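Local atomic coordinates of putative glutaryl-CoA dehydrogenase (Thermus thermophilus, PDB entry 2EBA), a protein that is a flavoprotein of the acyl-CoA dehydrogenase family that assembles from four chains and binds flavin-adenine dinucleotide. Residues 31-34 and 35-39; 79-82 and 83-86; 244-247 and 248-252; 273-276 and 277-281. All blocks are in the same frame, centred on the assembly; numbering follows the deposited sequence.

Contact 1. Residues 31-34 and 35-39; sequences LPHI and RDWWE
W37 lays one face of its indole on the side chain of H33, one helical turn earlier. W37 CB lies over the peptide oxygens of the preceding turn, 3.9 Å from I34 O. CG follows at 3.8 Å from H33 O. At the ring fusion the partner changes from backbone to side chain: CE2 sits 3.5 Å from H33 CB, which stands over the six-membered ring as a CH-pi donor, 3.6 Å from its centroid and 16° off the normal. Farther out, CZ2 has H33 CG at 3.8 Å, and CH2 looks across to the same imidazole. With the two planes 23° apart but slid past each other, the rings barely overlap, and H33 CB does most of the covering. W37 CG is anti to its own carbonyl carbon (chi1 -60°), which carries the indole back along helix 31-39 in the family's N-terminal domain. The ring of H46 meets the same indole almost at a right angle. Below the side chains run ordinary i to i+4 helical bonds, W37 N to H33 O at 3.1 Å and W38 N to I34 O. A water bridges the turn before, donating a hydrogen bond to L31 O and accepting one from R35 N. The indole of W38 points elsewhere, packing on R353 and L356 of helix 351-361 and on M205 of the second subunit.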
# COMPACT_ATOMS: atom_id res chain seq x y z
N LEU A 31 -2.30 -25.11 23.34
CA LEU A 31 -3.36 -24.36 22.66
C LEU A 31 -4.67 -24.34 23.45
O LEU A 31 -5.36 -23.33 23.48
CB LEU A 31 -3.60 -24.88 21.25
CG LEU A 31 -4.27 -23.85 20.35
CD1 LEU A 31 -3.40 -23.52 19.16
CD2 LEU A 31 -5.60 -24.42 19.92
N PRO A 32 -5.02 -25.46 24.12
CA PRO A 32 -6.27 -25.45 24.87
C PRO A 32 -6.33 -24.37 25.95
O PRO A 32 -7.41 -24.04 26.43
CB PRO A 32 -6.33 -26.86 25.48
CG PRO A 32 -5.60 -27.68 24.48
CD PRO A 32 -4.41 -26.81 24.14
N HIS A 33 -5.18 -23.82 26.33
CA HIS A 33 -5.13 -22.82 27.39
C HIS A 33 -4.62 -21.44 27.01
O HIS A 33 -4.86 -20.48 27.73
CB HIS A 33 -4.27 -23.35 28.54
CG HIS A 33 -4.51 -24.79 28.85
ND1 HIS A 33 -5.53 -25.21 29.68
CD2 HIS A 33 -3.91 -25.91 28.39
CE1 HIS A 33 -5.55 -26.53 29.71
NE2 HIS A 33 -4.58 -26.98 28.94
N ILE A 34 -3.91 -21.34 25.89
CA ILE A 34 -3.33 -20.07 25.48
C ILE A 34 -4.24 -18.86 25.68
O ILE A 34 -3.77 -17.80 26.07
CB ILE A 34 -2.87 -20.09 24.02
CG1 ILE A 34 -1.96 -18.89 23.77
CG2 ILE A 34 -4.07 -20.05 23.09
CD1 ILE A 34 -0.78 -18.85 24.73
N ARG A 35 -5.53 -19.01 25.40
CA ARG A 35 -6.47 -17.91 25.59
C ARG A 35 -6.31 -17.41 27.01
O ARG A 35 -5.75 -16.34 27.24
CB ARG A 35 -7.92 -18.35 25.42
CG ARG A 35 -8.60 -17.88 24.16
CD ARG A 35 -8.76 -19.01 23.16
NE ARG A 35 -10.09 -18.99 22.56
CZ ARG A 35 -10.59 -19.98 21.82
NH1 ARG A 35 -9.87 -21.08 21.60
NH2 ARG A 35 -11.82 -19.87 21.32
N ASP A 36 -6.81 -18.19 27.96
CA ASP A 36 -6.74 -17.84 29.36
C ASP A 36 -5.37 -17.30 29.79
O ASP A 36 -5.31 -16.26 30.44
CB ASP A 36 -7.12 -19.05 30.19
CG ASP A 36 -8.47 -19.61 29.79
OD1 ASP A 36 -9.22 -18.89 29.07
OD2 ASP A 36 -8.81 -20.74 30.15
N TRP A 37 -4.29 -17.96 29.43
CA TRP A 37 -3.00 -17.45 29.86
C TRP A 37 -2.69 -16.06 29.28
O TRP A 37 -2.18 -15.19 30.01
CB TRP A 37 -1.89 -18.43 29.48
CG TRP A 37 -2.03 -19.79 30.10
CD1 TRP A 37 -2.66 -20.14 31.28
CD2 TRP A 37 -1.43 -21.00 29.61
NE1 TRP A 37 -2.48 -21.48 31.55
CE2 TRP A 37 -1.73 -22.03 30.54
CE3 TRP A 37 -0.66 -21.32 28.48
CZ2 TRP A 37 -1.29 -23.35 30.36
CZ3 TRP A 37 -0.23 -22.62 28.31
CH2 TRP A 37 -0.55 -23.63 29.24
N TRP A 38 -2.98 -15.83 27.99
CA TRP A 38 -2.73 -14.53 27.36
C TRP A 38 -3.60 -13.52 28.11
O TRP A 38 -3.13 -12.45 28.53
CB TRP A 38 -3.14 -14.58 25.89
CG TRP A 38 -2.69 -13.42 25.10
CD1 TRP A 38 -1.48 -13.27 24.47
CD2 TRP A 38 -3.37 -12.17 24.96
NE1 TRP A 38 -1.37 -12.00 23.95
CE2 TRP A 38 -2.52 -11.30 24.24
CE3 TRP A 38 -4.62 -11.68 25.39
CZ2 TRP A 38 -2.86 -9.98 23.93
CZ3 TRP A 38 -4.97 -10.38 25.09
CH2 TRP A 38 -4.09 -9.54 24.36
N GLU A 39 -4.87 -13.90 28.28
CA GLU A 39 -5.86 -13.09 28.97
C GLU A 39 -5.41 -12.67 30.37
O GLU A 39 -5.45 -11.48 30.69
CB GLU A 39 -7.14 -13.89 29.07
CG GLU A 39 -8.39 -13.17 28.77
CD GLU A 39 -9.54 -14.14 28.61
OE1 GLU A 39 -9.38 -15.09 27.79
OE2 GLU A 39 -10.58 -13.94 29.27
O HOH W 1 -6.95 -21.23 24.30

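Contact 2. Residues 79-82 and 83-86; sequences CYEL and ERVD
This is an i to i+3 contact of opposite charges, E81 with R84, on the last turns of helix 72-85 in the N-terminal domain. The two side chains run side by side in the same direction. E81 OE1 lies over one face of the guanidinium, 4.0 Å from R84 NH1, well out of its plane, so this long salt bridge is charge attraction with no N-H aimed at the oxygen. The touch is closer lower down, where E81 OE1 comes 3.7 Å from R84 CD. R84 stays extended from CG to NE, with CG anti to the backbone N (chi1 178°), while E81 bends at chi2 to bring its carboxylate over that chain. A water donates hydrogen bonds to E81 O and E81 OE1, each at 2.8 Å, and accepts a weak bond from R84 NH1, linking the charged pair to the backbone. Each charge has a firmer partner outside: E81 OE2 pairs with R23, and R84 NE with E257. As the helix ends, L82 O accepts two N-H groups: D86 N at 3.0 Å in the carbonyl plane, and V85 N at 2.9 Å from above that plane. D86 then N-caps helix 87-107, its OD2 bonded to G88 N, while OD1 makes a salt bridge to R353. The turn is thus hemmed in by helices: 13-29 against E81 and V85, 87-107 against C79 and L82, 235-269 against Y80, E83 and R84, and 31-39 against V85 and D86.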
# COMPACT_ATOMS: atom_id res chain seq x y z
N CYS A 79 10.13 -23.37 16.10
CA CYS A 79 9.72 -21.99 16.31
C CYS A 79 8.40 -21.77 15.61
O CYS A 79 7.50 -21.10 16.14
CB CYS A 79 10.78 -21.04 15.76
SG CYS A 79 12.20 -20.88 16.83
N TYR A 80 8.28 -22.34 14.41
CA TYR A 80 7.09 -22.26 13.58
C TYR A 80 5.86 -22.73 14.36
O TYR A 80 4.86 -22.01 14.51
CB TYR A 80 7.29 -23.17 12.35
CG TYR A 80 6.19 -23.10 11.32
CD1 TYR A 80 6.25 -22.18 10.26
CD2 TYR A 80 5.06 -23.91 11.42
CE1 TYR A 80 5.22 -22.08 9.33
CE2 TYR A 80 4.02 -23.81 10.50
CZ TYR A 80 4.10 -22.89 9.46
OH TYR A 80 3.09 -22.79 8.54
N GLU A 81 5.95 -23.95 14.87
CA GLU A 81 4.87 -24.55 15.64
C GLU A 81 4.61 -23.80 16.95
O GLU A 81 3.46 -23.65 17.37
CB GLU A 81 5.19 -26.03 15.90
CG GLU A 81 5.11 -26.92 14.66
CD GLU A 81 3.78 -26.79 13.93
OE1 GLU A 81 2.73 -26.87 14.60
OE2 GLU A 81 3.77 -26.63 12.70
N LEU A 82 5.67 -23.33 17.60
CA LEU A 82 5.51 -22.58 18.84
C LEU A 82 4.69 -21.30 18.58
O LEU A 82 3.65 -21.09 19.21
CB LEU A 82 6.88 -22.21 19.40
CG LEU A 82 7.64 -23.27 20.21
CD1 LEU A 82 9.07 -22.85 20.36
CD2 LEU A 82 6.99 -23.43 21.58
N GLU A 83 5.15 -20.48 17.64
CA GLU A 83 4.51 -19.21 17.31
C GLU A 83 3.10 -19.40 16.81
O GLU A 83 2.22 -18.58 17.06
CB GLU A 83 5.32 -18.48 16.24
CG GLU A 83 4.96 -17.02 16.09
CD GLU A 83 6.15 -16.12 16.35
OE1 GLU A 83 7.28 -16.53 15.99
OE2 GLU A 83 5.95 -15.01 16.89
N ARG A 84 2.86 -20.49 16.10
CA ARG A 84 1.54 -20.79 15.57
C ARG A 84 0.53 -20.85 16.74
O ARG A 84 -0.67 -20.63 16.56
CB ARG A 84 1.60 -22.10 14.86
CG ARG A 84 0.30 -22.60 14.29
CD ARG A 84 0.67 -23.91 13.61
NE ARG A 84 -0.46 -24.79 13.36
CZ ARG A 84 -1.13 -25.46 14.30
NH1 ARG A 84 -0.81 -25.35 15.60
NH2 ARG A 84 -2.13 -26.28 13.95
N VAL A 85 1.03 -21.18 17.92
CA VAL A 85 0.16 -21.23 19.08
C VAL A 85 0.14 -19.80 19.64
O VAL A 85 -0.92 -19.18 19.73
CB VAL A 85 0.68 -22.19 20.15
CG1 VAL A 85 -0.23 -22.15 21.34
CG2 VAL A 85 0.75 -23.60 19.59
N ASP A 86 1.32 -19.31 20.01
CA ASP A 86 1.47 -17.96 20.55
C ASP A 86 2.93 -17.51 20.51
O ASP A 86 3.82 -18.29 20.85
CB ASP A 86 0.97 -17.91 21.99
CG ASP A 86 0.91 -16.49 22.53
OD1 ASP A 86 -0.10 -15.79 22.27
OD2 ASP A 86 1.88 -16.07 23.20
O HOH W 2 1.67 -25.75 16.98

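Contact 3. Residues 244-247 and 248-252; sequences ARFG and IAWGA
F246 and W250, four residues apart on helix 235-269, form an offset edge-to-face aromatic pair. The indole turns its pyrrole edge to one face of the phenyl ring: the F246 ring and the W250 five-membered ring have centroids 4.8 Å apart and planes at 63°. W250 NE1 comes to 3.3 Å from F246 CZ, and W250 CD1 lies 3.8 Å from the same carbon. The two side chains reach the same way. F246 has CG anti to its backbone N (chi1 167°), while that of W250 is anti to the carbonyl carbon, which folds the indole back toward the preceding turn.

A second kind of contact sets side-chain carbon against peptide oxygen. W250 CD1 meets F246 O at 3.2 Å, the oxygen lying at the indole edge, in its plane. The apolar chain of I248 leans on A244, its CG1 3.3 Å from A244 O.

Backbone hydrogen bonds make up the rest. G251 N to G247 O is the straightest, at 2.9 Å and 172°, whereas W250 N makes only weak bonds, to F246 O at 3.5 Å and to G247 O. W250 packs on A301 and A305 of helix 281-309, and F246 on A305. The chemistry implies a division of work: backbone hydrogen bonds hold the buried turn itself, while the aromatic side chains pack it on the next helix of the C-terminal domain.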
# COMPACT_ATOMS: atom_id res chain seq x y z
N ALA A 244 18.65 -15.33 16.87
CA ALA A 244 17.26 -15.17 17.29
C ALA A 244 16.36 -14.77 16.12
O ALA A 244 15.27 -15.31 15.95
CB ALA A 244 17.17 -14.13 18.41
N ARG A 245 16.83 -13.84 15.31
CA ARG A 245 16.04 -13.41 14.18
C ARG A 245 15.73 -14.55 13.24
O ARG A 245 14.67 -14.57 12.61
CB ARG A 245 16.77 -12.28 13.44
CG ARG A 245 16.73 -10.96 14.19
CD ARG A 245 17.70 -9.98 13.59
NE ARG A 245 17.80 -8.76 14.39
CZ ARG A 245 18.83 -7.92 14.35
NH1 ARG A 245 19.86 -8.17 13.55
NH2 ARG A 245 18.83 -6.82 15.09
N PHE A 246 16.64 -15.52 13.15
CA PHE A 246 16.45 -16.67 12.27
C PHE A 246 15.20 -17.48 12.64
O PHE A 246 14.38 -17.80 11.78
CB PHE A 246 17.67 -17.60 12.32
CG PHE A 246 17.44 -18.94 11.69
CD1 PHE A 246 17.48 -19.09 10.31
CD2 PHE A 246 17.16 -20.06 12.48
CE1 PHE A 246 17.23 -20.32 9.72
CE2 PHE A 246 16.90 -21.30 11.90
CZ PHE A 246 16.93 -21.43 10.52
N GLY A 247 15.08 -17.83 13.92
CA GLY A 247 13.93 -18.59 14.36
C GLY A 247 12.66 -17.79 14.24
O GLY A 247 11.60 -18.34 13.99
N ILE A 248 12.75 -16.48 14.43
CA ILE A 248 11.59 -15.62 14.34
C ILE A 248 11.06 -15.57 12.90
O ILE A 248 9.85 -15.51 12.69
CB ILE A 248 11.92 -14.20 14.82
CG1 ILE A 248 12.17 -14.23 16.33
CG2 ILE A 248 10.78 -13.24 14.43
CD1 ILE A 248 12.68 -12.95 16.89
N ALA A 249 11.95 -15.59 11.92
CA ALA A 249 11.50 -15.56 10.53
C ALA A 249 10.66 -16.81 10.29
O ALA A 249 9.73 -16.81 9.48
CB ALA A 249 12.69 -15.54 9.60
N TRP A 250 10.97 -17.87 11.03
CA TRP A 250 10.23 -19.10 10.90
C TRP A 250 8.92 -19.04 11.65
O TRP A 250 7.87 -19.30 11.07
CB TRP A 250 11.03 -20.27 11.43
CG TRP A 250 11.99 -20.82 10.46
CD1 TRP A 250 13.28 -20.44 10.28
CD2 TRP A 250 11.75 -21.90 9.55
NE1 TRP A 250 13.88 -21.23 9.33
CE2 TRP A 250 12.96 -22.13 8.87
CE3 TRP A 250 10.64 -22.69 9.26
CZ2 TRP A 250 13.10 -23.14 7.91
CZ3 TRP A 250 10.76 -23.68 8.31
CH2 TRP A 250 11.99 -23.91 7.64
N GLY A 251 8.97 -18.70 12.93
CA GLY A 251 7.76 -18.61 13.74
C GLY A 251 6.69 -17.70 13.13
O GLY A 251 5.50 -18.00 13.22
N ALA A 252 7.13 -16.60 12.52
CA ALA A 252 6.22 -15.63 11.89
C ALA A 252 5.30 -16.34 10.92
O ALA A 252 4.11 -16.03 10.81
CB ALA A 252 7.02 -14.56 11.16

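Contact 4. Residues 273-276 and 277-281; sequences FGEP and LAKKQ. With FAD (flavin-adenine dinucleotide), chain K.
E275 lies between two lysines, K279 and K280, in a network of long salt bridges. E275 OE2 is 3.7 Å from K280 NZ, and on the other branch E275 OE1 is 4.0 Å from K279 NZ. The lysine methylenes come closer to the carboxylate than the ammonium groups do: K280 CD passes 3.4 Å from E275 OE2, and K279 CD lies 3.6 Å from E275 OE1, where the extended lysine crosses the glutamate at about a right angle. A water donates to E275 OE2 and to K279 O, tying the carboxylate to the backbone. K280 bends at chi2 and chi4, and its NZ is held by a hydrogen bond to T272 O.

That bend lays the lysine's carbons over one face of the adenine of flavin-adenine dinucleotide, CG 3.6 Å from FAD N1A and CE 3.3 Å from FAD N6A. L277 reaches the ribose and phosphate, its CD2 3.4 Å from FAD O1A, and F273 CD1 approaches N6A. The segment links helices 235-269 and 281-309 of the family's C-terminal domain, and it contributes F273, L277 and K280 to a pocket shared between chains: the same FAD is hydrogen-bonded by T132, S138 and T367 of the second subunit.

Behind these residues P276 opens a 3-10 turn over 277-279, with K279 N bonded to P276 O at 2.9 Å from above the carbonyl plane. K280 is the N-cap residue of helix 281-309. Farther out, S271 bonds E275 O, D139 of the second subunit accepts from F273 N, and L382 of the third subunit packs on P276.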
# COMPACT_ATOMS: atom_id res chain seq x y z
N PHE A 273 -25.95 -11.80 1.47
CA PHE A 273 -26.39 -11.50 0.10
C PHE A 273 -26.27 -12.70 -0.73
O PHE A 273 -25.86 -12.74 -1.85
CB PHE A 273 -25.57 -10.36 -0.50
CG PHE A 273 -25.83 -9.10 0.18
CD1 PHE A 273 -24.86 -8.56 0.98
CD2 PHE A 273 -27.04 -8.43 0.02
CE1 PHE A 273 -25.05 -7.39 1.61
CE2 PHE A 273 -27.25 -7.25 0.65
CZ PHE A 273 -26.25 -6.72 1.45
N GLY A 274 -26.57 -13.69 0.09
CA GLY A 274 -26.54 -15.09 -0.31
C GLY A 274 -25.54 -15.96 -0.84
O GLY A 274 -25.97 -16.80 -1.60
N GLU A 275 -24.30 -15.71 -0.57
CA GLU A 275 -23.30 -16.66 -1.03
C GLU A 275 -22.41 -16.62 0.17
O GLU A 275 -22.59 -15.77 1.02
CB GLU A 275 -22.55 -16.21 -2.30
CG GLU A 275 -22.34 -14.74 -2.40
CD GLU A 275 -21.99 -14.36 -3.83
OE1 GLU A 275 -22.26 -15.20 -4.72
OE2 GLU A 275 -21.47 -13.25 -4.08
N PRO A 276 -21.44 -17.54 0.26
CA PRO A 276 -20.55 -17.51 1.43
C PRO A 276 -19.61 -16.32 1.39
O PRO A 276 -19.35 -15.77 0.32
CB PRO A 276 -19.79 -18.82 1.32
CG PRO A 276 -20.71 -19.68 0.56
CD PRO A 276 -21.26 -18.78 -0.50
N LEU A 277 -19.13 -15.94 2.57
CA LEU A 277 -18.19 -14.86 2.67
C LEU A 277 -16.98 -15.27 1.83
O LEU A 277 -16.31 -14.42 1.24
CB LEU A 277 -17.82 -14.76 4.10
CG LEU A 277 -17.63 -13.42 4.84
CD1 LEU A 277 -18.17 -12.20 4.07
CD2 LEU A 277 -18.34 -13.52 6.19
N ALA A 278 -16.70 -16.57 1.77
CA ALA A 278 -15.55 -17.07 1.02
C ALA A 278 -15.66 -16.92 -0.50
O ALA A 278 -14.67 -17.08 -1.23
CB ALA A 278 -15.29 -18.52 1.36
N LYS A 279 -16.86 -16.59 -0.98
CA LYS A 279 -17.08 -16.44 -2.42
C LYS A 279 -16.99 -14.99 -2.89
O LYS A 279 -17.08 -14.74 -4.08
CB LYS A 279 -18.44 -17.02 -2.81
CG LYS A 279 -18.58 -17.29 -4.28
CD LYS A 279 -19.93 -17.89 -4.60
CE LYS A 279 -20.09 -18.09 -6.10
NZ LYS A 279 -21.41 -18.65 -6.46
N LYS A 280 -16.81 -14.05 -1.97
CA LYS A 280 -16.71 -12.65 -2.36
C LYS A 280 -15.30 -12.33 -2.85
O LYS A 280 -14.32 -12.77 -2.24
CB LYS A 280 -17.09 -11.75 -1.18
CG LYS A 280 -18.53 -11.92 -0.69
CD LYS A 280 -19.52 -11.69 -1.81
CE LYS A 280 -20.95 -11.53 -1.30
NZ LYS A 280 -21.45 -12.65 -0.46
N GLN A 281 -15.21 -11.57 -3.94
CA GLN A 281 -13.93 -11.19 -4.54
C GLN A 281 -13.05 -10.43 -3.56
O GLN A 281 -11.83 -10.63 -3.53
CB GLN A 281 -14.15 -10.34 -5.82
CG GLN A 281 -14.77 -11.13 -7.00
CD GLN A 281 -14.53 -10.48 -8.35
OE1 GLN A 281 -14.55 -11.18 -9.38
NE2 GLN A 281 -14.31 -9.15 -8.37
PA FAD K . -19.92 -9.97 8.53
O1A FAD K . -20.00 -11.46 8.40
O2A FAD K . -21.05 -9.06 8.08
O5B FAD K . -18.54 -9.51 7.82
C5B FAD K . -17.35 -10.12 7.91
C4B FAD K . -16.30 -9.80 6.88
O4B FAD K . -16.94 -9.90 5.43
C3B FAD K . -16.23 -8.18 6.79
O3B FAD K . -14.94 -7.92 6.25
C2B FAD K . -17.11 -7.63 5.62
O2B FAD K . -16.53 -6.60 4.95
C1B FAD K . -17.00 -8.79 4.67
N9A FAD K . -18.28 -8.81 3.82
C8A FAD K . -19.53 -8.96 4.33
N7A FAD K . -20.37 -8.93 3.27
C5A FAD K . -19.62 -8.73 2.08
C6A FAD K . -19.94 -8.60 0.70
N6A FAD K . -21.21 -8.66 0.29
N1A FAD K . -18.92 -8.42 -0.19
C2A FAD K . -17.60 -8.37 0.23
N3A FAD K . -17.27 -8.48 1.53
C4A FAD K . -18.27 -8.67 2.50
N1 FAD K . -24.73 -3.32 15.35
C2 FAD K . -25.91 -2.66 15.62
O2 FAD K . -26.90 -2.82 14.89
N3 FAD K . -25.98 -1.82 16.70
C4 FAD K . -24.91 -1.63 17.53
O4 FAD K . -25.03 -0.87 18.50
C4X FAD K . -23.69 -2.31 17.27
N5 FAD K . -22.59 -2.16 18.09
C5X FAD K . -21.41 -2.84 17.85
C6 FAD K . -20.30 -2.68 18.72
C7 FAD K . -19.10 -3.40 18.49
C7M FAD K . -17.97 -3.18 19.46
C8 FAD K . -18.99 -4.28 17.36
C8M FAD K . -17.74 -5.08 17.05
C9 FAD K . -20.09 -4.44 16.50
C9A FAD K . -21.33 -3.73 16.72
N10 FAD K . -22.45 -3.87 15.88
C10 FAD K . -23.62 -3.18 16.15
C1' FAD K . -22.43 -4.76 14.72
C2' FAD K . -21.54 -4.30 13.60
O2' FAD K . -22.24 -3.33 12.84
C3' FAD K . -21.15 -5.53 12.83
O3' FAD K . -20.03 -6.14 13.47
C4' FAD K . -20.81 -5.27 11.37
O4' FAD K . -22.02 -5.26 10.60
C5' FAD K . -19.93 -6.37 10.83
O5' FAD K . -20.74 -7.49 10.55
P FAD K . -20.52 -8.96 11.17
O1P FAD K . -19.74 -8.86 12.45
O2P FAD K . -21.85 -9.65 11.27
O3P FAD K . -19.56 -9.66 10.08
O HOH W 3 -18.94 -12.67 -5.56

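The four contacts follow one another along the chain without interleaving. Contacts 1 and 2 belong to the N-terminal domain and meet directly: I34 CD1 packs on D86 CB at 3.4 Å, with centres about 13 Å apart. Contact 2 also leans on contact 3, centres about 10 Å apart, where C79 and E83 lie against G247 and G251. Helix 72-85 thus sits between helices 31-39 and 235-269, touching both through contact 2, and so connects the two domains. Contact 4 stands apart. It follows the same helix 235-269, yet the centres of contacts 3 and 4 are about 35 Å apart. Contact 4 lies among neighbouring subunits, where this chain helps bind the FAD that the second subunit also holds.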